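Local coordinates for protein transcriptional regulator (Rhodococcus sp., PDB 2O0Y) that probably binds DNA and regulates transcription as a member of the IclR family, at residues I102-E112 with R236-A247; A152-A160 with P211-A222. One frame throughout, in Å; residues are numbered along the deposited sequence.

Both contacts belong to the IclR C-terminal, GAF-like domain and clothe the two faces of its antiparallel sheet. Interaction 1 pairs helices 97-110 and 237-254 on one face; interaction 2 lays the short helix 152-157 against strands 205-213 and 219-228 from the other. Strand 219-228 serves both: Ala222 meets the short helix, while the next residue, Leu223, touches Ala247 behind the sheet. Both are partly buried, interaction 2 deeper, about 8 Å from the centre of the chain, and interaction 1 nearer the outside, about 20 Å, measured between centres. The helix pair is apolar for most of its length but ends in a hydroxyl shared by a glutamate and an arginine, whereas helix and sheet meet through methyl groups and a proline ring.

Interaction 1. Residues I102-E112 with R236-A247; sequences IMRQLSADTGE and RTPHYIECTRAA
Ile102 starts the contact by laying its CG2 on Ala247 CB at 3.6 Å. This is an antiparallel helix pair on one face of the GAF-like sheet, the segment axes 10.0 Å apart and 171° between their directions. One turn on, Leu106 spreads its two methyls along the partner helix: CD2 leans to Ala247 CB, while CD1 presses on Cys243 CB at 3.4 Å, tighter than usual for two carbons. Thr244 OG1 lies beside both branches. Thr110 follows with chi1 at 57°, which turns OG1 back to the carbonyl of Leu106 and presents CB and CG2 to the other helix. Its CB stands over the Tyr240 ring, 4.3 Å from the centroid, in a CH-pi contact; Arg236 CB covers the opposite face toward the rim. Thr110 OG1 also accepts from Glu112 N, an ST turn that carries the chain through Gly111, whose phi is positive. Glu112 then bends at chi2 to bring its carboxylate across the end of the tyrosine, the two planes 72° apart. Tyr240 OH donates to the anti lone pair of Glu112 OE2 at 2.6 Å, and that oxygen also holds a salt bridge with Arg231. A phenylalanine in place of Tyr240 would probably leave Glu112 OE2 and the Arg236 guanidinium without the hydroxyl that joins them. The arginine grips that hydroxyl side-on and near its own plane, with NE at 3.0 Å and NH2 at 2.7 Å from Tyr240 OH.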
# COMPACT_ATOMS: atom_id res chain seq x y z
N ILE B 102 6.72 14.06 -22.57
CA ILE B 102 5.54 14.05 -23.46
C ILE B 102 4.42 14.89 -22.87
O ILE B 102 3.76 15.62 -23.58
CB ILE B 102 5.04 12.59 -23.74
CG1 ILE B 102 6.02 11.85 -24.66
CG2 ILE B 102 3.64 12.59 -24.35
CD1 ILE B 102 5.87 10.28 -24.56
N MSE B 103 4.20 14.81 -21.56
CA MSE B 103 3.12 15.57 -20.91
C MSE B 103 3.44 17.06 -20.97
O MSE B 103 2.55 17.90 -21.15
CB MSE B 103 3.02 15.12 -19.45
CG MSE B 103 2.60 13.68 -19.25
SE MSE B 103 2.63 13.19 -17.32
CE MSE B 103 1.40 14.52 -16.53
N ARG B 104 4.70 17.38 -20.78
CA ARG B 104 5.13 18.78 -20.84
C ARG B 104 4.90 19.34 -22.23
O ARG B 104 4.31 20.43 -22.40
CB ARG B 104 6.62 18.90 -20.42
CG ARG B 104 7.01 20.32 -20.10
CD ARG B 104 8.52 20.47 -19.93
NE ARG B 104 8.95 19.66 -18.77
CZ ARG B 104 9.70 18.56 -18.84
NH1 ARG B 104 10.00 17.94 -17.71
NH2 ARG B 104 10.17 18.09 -20.01
N GLN B 105 5.27 18.58 -23.26
CA GLN B 105 5.04 19.06 -24.62
C GLN B 105 3.54 19.20 -24.95
O GLN B 105 3.10 20.16 -25.59
CB GLN B 105 5.78 18.17 -25.63
CG GLN B 105 5.73 18.70 -27.07
CD GLN B 105 6.45 20.03 -27.21
OE1 GLN B 105 7.55 20.21 -26.67
NE2 GLN B 105 5.83 20.98 -27.93
N LEU B 106 2.74 18.26 -24.50
CA LEU B 106 1.27 18.32 -24.64
C LEU B 106 0.75 19.60 -23.99
O LEU B 106 -0.12 20.28 -24.56
CB LEU B 106 0.61 17.10 -23.93
CG LEU B 106 -0.91 17.06 -24.06
CD1 LEU B 106 -1.33 17.21 -25.58
CD2 LEU B 106 -1.47 15.79 -23.39
N SER B 107 1.23 19.90 -22.80
CA SER B 107 0.82 21.16 -22.14
C SER B 107 1.18 22.39 -22.99
O SER B 107 0.35 23.28 -23.22
CB SER B 107 1.41 21.28 -20.75
OG SER B 107 0.86 22.41 -20.15
N ALA B 108 2.39 22.41 -23.53
CA ALA B 108 2.82 23.50 -24.42
C ALA B 108 1.97 23.55 -25.68
O ALA B 108 1.63 24.64 -26.16
CB ALA B 108 4.28 23.32 -24.81
N ASP B 109 1.65 22.38 -26.22
CA ASP B 109 0.96 22.29 -27.52
C ASP B 109 -0.52 22.68 -27.36
O ASP B 109 -1.12 23.23 -28.27
CB ASP B 109 1.06 20.85 -28.04
CG ASP B 109 2.43 20.53 -28.69
OD1 ASP B 109 3.27 21.45 -28.83
OD2 ASP B 109 2.65 19.35 -29.09
N THR B 110 -1.12 22.41 -26.19
CA THR B 110 -2.56 22.70 -26.04
C THR B 110 -2.82 24.00 -25.26
O THR B 110 -3.89 24.60 -25.38
CB THR B 110 -3.32 21.57 -25.30
OG1 THR B 110 -2.68 21.38 -24.03
CG2 THR B 110 -3.31 20.24 -26.08
N GLY B 111 -1.88 24.40 -24.41
CA GLY B 111 -2.07 25.58 -23.56
C GLY B 111 -2.81 25.26 -22.28
O GLY B 111 -3.16 26.16 -21.49
N GLU B 112 -3.04 23.95 -22.05
CA GLU B 112 -3.79 23.46 -20.89
C GLU B 112 -2.92 22.64 -19.94
O GLU B 112 -1.90 22.06 -20.37
CB GLU B 112 -4.99 22.63 -21.35
CG GLU B 112 -5.92 23.30 -22.33
CD GLU B 112 -6.54 24.58 -21.86
OE1 GLU B 112 -6.41 24.91 -20.67
OE2 GLU B 112 -7.23 25.24 -22.68
N ARG B 236 -10.90 24.57 -31.28
CA ARG B 236 -9.73 24.09 -30.57
C ARG B 236 -9.77 22.62 -30.26
O ARG B 236 -8.71 21.99 -30.23
CB ARG B 236 -9.46 24.89 -29.27
CG ARG B 236 -9.08 26.36 -29.55
CD ARG B 236 -8.97 27.20 -28.30
NE ARG B 236 -7.89 26.78 -27.39
CZ ARG B 236 -6.61 27.10 -27.52
NH1 ARG B 236 -6.20 27.83 -28.54
NH2 ARG B 236 -5.71 26.67 -26.62
N THR B 237 -10.95 22.07 -29.98
CA THR B 237 -10.97 20.69 -29.47
C THR B 237 -10.44 19.64 -30.45
O THR B 237 -9.78 18.73 -30.00
CB THR B 237 -12.31 20.24 -28.88
OG1 THR B 237 -13.33 20.49 -29.82
CG2 THR B 237 -12.61 21.03 -27.63
N PRO B 238 -10.70 19.76 -31.78
CA PRO B 238 -10.05 18.74 -32.64
C PRO B 238 -8.53 18.60 -32.40
O PRO B 238 -8.01 17.51 -32.43
CB PRO B 238 -10.29 19.27 -34.07
CG PRO B 238 -11.43 20.16 -33.97
CD PRO B 238 -11.55 20.68 -32.56
N HIS B 239 -7.84 19.73 -32.20
CA HIS B 239 -6.37 19.76 -32.05
C HIS B 239 -6.03 19.24 -30.66
O HIS B 239 -5.06 18.49 -30.49
CB HIS B 239 -5.81 21.20 -32.26
CG HIS B 239 -4.31 21.30 -32.13
ND1 HIS B 239 -3.69 21.98 -31.09
CD2 HIS B 239 -3.31 20.80 -32.89
CE1 HIS B 239 -2.38 21.91 -31.24
NE2 HIS B 239 -2.12 21.20 -32.32
N TYR B 240 -6.82 19.63 -29.66
CA TYR B 240 -6.68 19.07 -28.30
C TYR B 240 -6.78 17.57 -28.35
O TYR B 240 -5.93 16.85 -27.79
CB TYR B 240 -7.80 19.60 -27.37
CG TYR B 240 -7.61 20.99 -26.80
CD1 TYR B 240 -6.77 21.91 -27.41
CD2 TYR B 240 -8.30 21.37 -25.65
CE1 TYR B 240 -6.59 23.16 -26.88
CE2 TYR B 240 -8.14 22.64 -25.12
CZ TYR B 240 -7.28 23.52 -25.73
OH TYR B 240 -7.10 24.79 -25.24
N ILE B 241 -7.84 17.07 -28.96
CA ILE B 241 -8.00 15.60 -29.17
C ILE B 241 -6.81 14.95 -29.94
O ILE B 241 -6.30 13.90 -29.55
CB ILE B 241 -9.38 15.27 -29.87
CG1 ILE B 241 -10.57 15.65 -28.97
CG2 ILE B 241 -9.42 13.81 -30.29
CD1 ILE B 241 -11.94 15.78 -29.67
N GLU B 242 -6.39 15.55 -31.07
CA GLU B 242 -5.27 15.02 -31.85
C GLU B 242 -3.97 14.98 -31.05
O GLU B 242 -3.24 13.98 -31.13
CB GLU B 242 -5.05 15.84 -33.10
CG GLU B 242 -4.12 15.21 -34.07
CD GLU B 242 -4.29 15.82 -35.45
OE1 GLU B 242 -4.66 17.01 -35.50
OE2 GLU B 242 -4.11 15.10 -36.46
N CYS B 243 -3.65 16.04 -30.31
CA CYS B 243 -2.44 16.04 -29.47
C CYS B 243 -2.55 15.05 -28.32
O CYS B 243 -1.57 14.38 -28.00
CB CYS B 243 -2.12 17.43 -28.91
SG CYS B 243 -1.83 18.62 -30.25
N THR B 244 -3.71 15.01 -27.66
CA THR B 244 -3.82 14.16 -26.48
C THR B 244 -3.83 12.70 -26.89
O THR B 244 -3.30 11.85 -26.19
CB THR B 244 -5.03 14.54 -25.63
OG1 THR B 244 -4.95 15.94 -25.36
CG2 THR B 244 -4.99 13.83 -24.26
N ARG B 245 -4.42 12.40 -28.05
CA ARG B 245 -4.45 11.01 -28.56
C ARG B 245 -3.06 10.52 -28.81
O ARG B 245 -2.74 9.42 -28.42
CB ARG B 245 -5.22 10.91 -29.89
CG ARG B 245 -5.41 9.47 -30.32
CD ARG B 245 -6.02 9.36 -31.76
NE ARG B 245 -7.39 9.87 -31.83
CZ ARG B 245 -8.46 9.25 -31.34
NH1 ARG B 245 -8.33 8.08 -30.72
NH2 ARG B 245 -9.67 9.78 -31.48
N ALA B 246 -2.24 11.32 -29.49
CA ALA B 246 -0.85 10.93 -29.79
C ALA B 246 -0.04 10.73 -28.52
O ALA B 246 0.72 9.78 -28.42
CB ALA B 246 -0.18 11.97 -30.67
N ALA B 247 -0.18 11.65 -27.57
CA ALA B 247 0.58 11.58 -26.31
C ALA B 247 0.22 10.34 -25.54
O ALA B 247 1.09 9.64 -25.01
CB ALA B 247 0.24 12.83 -25.46

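Interaction 2. Residues A152-A160 with P211-A222; sequences AAGKILLLA and PLVDSHGTVVAA
Leu212 O takes two backbone hydrogen bonds, from Val220 N at 2.8 Å and from Ala221 N at 3.3 Å. Val220 and Ala221 together face this one residue, a classic beta bulge, and Val219 and Ala222 on either side of it both point toward helix 152-157. Between them sits Ile156. Its CG2, anti to the backbone N with CG1 at chi1 -69°, reaches Ala222 CB at 3.6 Å and Pro211 CA at 3.6 Å, with Val219 CG1 a little farther off; CD1 runs out to Pro211 CD, and isoleucine and proline cross at about a right angle. The short helix thus lies on the sheet of the GAF-like domain, antiparallel to strand 219-222 at 176°, on the face turned away from helices 97-110 and 237-254. Leu157 comes from the flank, CD2 lying over the backbone of Ala221 and CG near Ala222 CB. Farther along, Leu159 crosses Val219 at a slant, its CB and CD1 each 4.0 Å from Val219 CG2, and it also touches Val186 and Arg190 of helix 178-192. Ala160 CB rests on Val219 O at 3.4 Å.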
# COMPACT_ATOMS: atom_id res chain seq x y z
N ALA B 152 -14.14 14.13 -16.89
CA ALA B 152 -13.72 13.21 -17.94
C ALA B 152 -12.83 12.09 -17.41
O ALA B 152 -13.02 10.95 -17.79
CB ALA B 152 -12.95 13.98 -19.03
N ALA B 153 -11.84 12.43 -16.58
CA ALA B 153 -10.91 11.44 -16.04
C ALA B 153 -11.67 10.34 -15.30
O ALA B 153 -11.37 9.16 -15.49
CB ALA B 153 -9.91 12.09 -15.13
N GLY B 154 -12.64 10.71 -14.46
CA GLY B 154 -13.37 9.71 -13.68
C GLY B 154 -14.01 8.63 -14.57
O GLY B 154 -13.94 7.44 -14.27
N LYS B 155 -14.68 9.05 -15.64
CA LYS B 155 -15.30 8.09 -16.56
C LYS B 155 -14.29 7.25 -17.36
O LYS B 155 -14.59 6.15 -17.77
CB LYS B 155 -16.29 8.80 -17.49
CG LYS B 155 -17.60 9.16 -16.75
CD LYS B 155 -18.54 10.05 -17.61
CE LYS B 155 -18.45 11.54 -17.24
NZ LYS B 155 -19.14 11.90 -15.92
N ILE B 156 -13.09 7.79 -17.60
CA ILE B 156 -12.03 6.99 -18.23
C ILE B 156 -11.54 5.94 -17.23
O ILE B 156 -11.47 4.77 -17.56
CB ILE B 156 -10.85 7.86 -18.75
CG1 ILE B 156 -11.30 8.72 -19.97
CG2 ILE B 156 -9.61 6.99 -19.09
CD1 ILE B 156 -11.57 7.91 -21.24
N LEU B 157 -11.27 6.33 -15.98
CA LEU B 157 -10.82 5.35 -14.97
C LEU B 157 -11.85 4.26 -14.76
O LEU B 157 -11.47 3.13 -14.47
CB LEU B 157 -10.50 6.02 -13.64
CG LEU B 157 -9.31 6.99 -13.77
CD1 LEU B 157 -9.26 7.90 -12.55
CD2 LEU B 157 -8.01 6.16 -13.92
N LEU B 158 -13.14 4.57 -14.90
CA LEU B 158 -14.18 3.57 -14.61
C LEU B 158 -14.28 2.56 -15.74
O LEU B 158 -15.04 1.61 -15.64
CB LEU B 158 -15.55 4.20 -14.38
CG LEU B 158 -15.68 4.91 -13.03
CD1 LEU B 158 -16.93 5.83 -12.99
CD2 LEU B 158 -15.68 3.86 -11.88
N LEU B 159 -13.52 2.77 -16.83
CA LEU B 159 -13.44 1.79 -17.93
C LEU B 159 -12.87 0.50 -17.41
O LEU B 159 -13.26 -0.58 -17.87
CB LEU B 159 -12.53 2.28 -19.07
CG LEU B 159 -13.00 3.40 -19.99
CD1 LEU B 159 -11.88 3.80 -20.98
CD2 LEU B 159 -14.23 3.00 -20.77
N ALA B 160 -11.91 0.59 -16.48
CA ALA B 160 -11.36 -0.63 -15.88
C ALA B 160 -12.16 -1.16 -14.68
O ALA B 160 -11.85 -2.21 -14.16
CB ALA B 160 -9.87 -0.45 -15.52
N PRO B 211 -7.49 7.15 -22.16
CA PRO B 211 -6.96 6.10 -21.33
C PRO B 211 -5.47 5.91 -21.57
O PRO B 211 -4.99 5.99 -22.71
CB PRO B 211 -7.71 4.84 -21.80
CG PRO B 211 -8.20 5.13 -23.17
CD PRO B 211 -8.32 6.63 -23.27
N LEU B 212 -4.75 5.62 -20.49
CA LEU B 212 -3.40 5.06 -20.61
C LEU B 212 -3.50 3.61 -20.16
O LEU B 212 -4.16 3.33 -19.17
CB LEU B 212 -2.45 5.82 -19.66
CG LEU B 212 -2.39 7.32 -20.02
CD1 LEU B 212 -1.53 7.99 -18.90
CD2 LEU B 212 -1.74 7.47 -21.39
N VAL B 213 -2.86 2.69 -20.90
CA VAL B 213 -3.03 1.24 -20.65
C VAL B 213 -1.71 0.53 -20.35
O VAL B 213 -0.61 1.05 -20.72
CB VAL B 213 -3.73 0.57 -21.86
CG1 VAL B 213 -5.15 1.21 -22.10
CG2 VAL B 213 -2.93 0.77 -23.12
N ASP B 214 -1.79 -0.61 -19.66
CA ASP B 214 -0.64 -1.48 -19.54
C ASP B 214 -0.40 -2.25 -20.86
O ASP B 214 -1.13 -2.05 -21.84
CB ASP B 214 -0.77 -2.43 -18.35
CG ASP B 214 -1.96 -3.31 -18.44
OD1 ASP B 214 -2.51 -3.47 -19.56
OD2 ASP B 214 -2.34 -3.85 -17.40
N SER B 215 0.64 -3.06 -20.90
CA SER B 215 0.87 -3.89 -22.09
C SER B 215 -0.36 -4.71 -22.54
O SER B 215 -0.54 -4.91 -23.75
CB SER B 215 2.03 -4.86 -21.84
OG SER B 215 3.24 -4.11 -21.81
N HIS B 216 -1.17 -5.17 -21.58
CA HIS B 216 -2.38 -5.96 -21.87
C HIS B 216 -3.51 -5.12 -22.50
O HIS B 216 -4.35 -5.66 -23.24
CB HIS B 216 -2.89 -6.67 -20.61
CG HIS B 216 -4.09 -7.53 -20.86
ND1 HIS B 216 -4.01 -8.78 -21.46
CD2 HIS B 216 -5.42 -7.30 -20.65
CE1 HIS B 216 -5.23 -9.30 -21.56
NE2 HIS B 216 -6.09 -8.42 -21.08
N GLY B 217 -3.53 -3.82 -22.23
CA GLY B 217 -4.54 -2.93 -22.77
C GLY B 217 -5.51 -2.54 -21.67
O GLY B 217 -6.49 -1.84 -21.92
N THR B 218 -5.24 -2.96 -20.44
CA THR B 218 -6.05 -2.54 -19.30
C THR B 218 -5.80 -1.05 -18.97
O THR B 218 -4.64 -0.61 -18.97
CB THR B 218 -5.71 -3.40 -18.06
OG1 THR B 218 -5.92 -4.80 -18.35
CG2 THR B 218 -6.54 -2.98 -16.87
N VAL B 219 -6.86 -0.29 -18.69
CA VAL B 219 -6.72 1.15 -18.35
C VAL B 219 -6.16 1.27 -16.97
O VAL B 219 -6.79 0.79 -16.01
CB VAL B 219 -8.09 1.87 -18.47
CG1 VAL B 219 -8.00 3.38 -18.11
CG2 VAL B 219 -8.65 1.69 -19.91
N VAL B 220 -4.97 1.87 -16.87
CA VAL B 220 -4.32 2.03 -15.57
C VAL B 220 -4.27 3.50 -15.15
O VAL B 220 -4.01 3.81 -14.01
CB VAL B 220 -2.88 1.47 -15.56
CG1 VAL B 220 -2.92 -0.11 -15.72
CG2 VAL B 220 -2.00 2.13 -16.62
N ALA B 221 -4.53 4.40 -16.07
CA ALA B 221 -4.48 5.83 -15.74
C ALA B 221 -5.24 6.57 -16.81
O ALA B 221 -5.63 5.98 -17.81
CB ALA B 221 -3.02 6.33 -15.67
N ALA B 222 -5.46 7.87 -16.60
CA ALA B 222 -6.21 8.67 -17.57
C ALA B 222 -5.39 9.94 -17.83
O ALA B 222 -5.11 10.71 -16.91
CB ALA B 222 -7.55 9.01 -17.00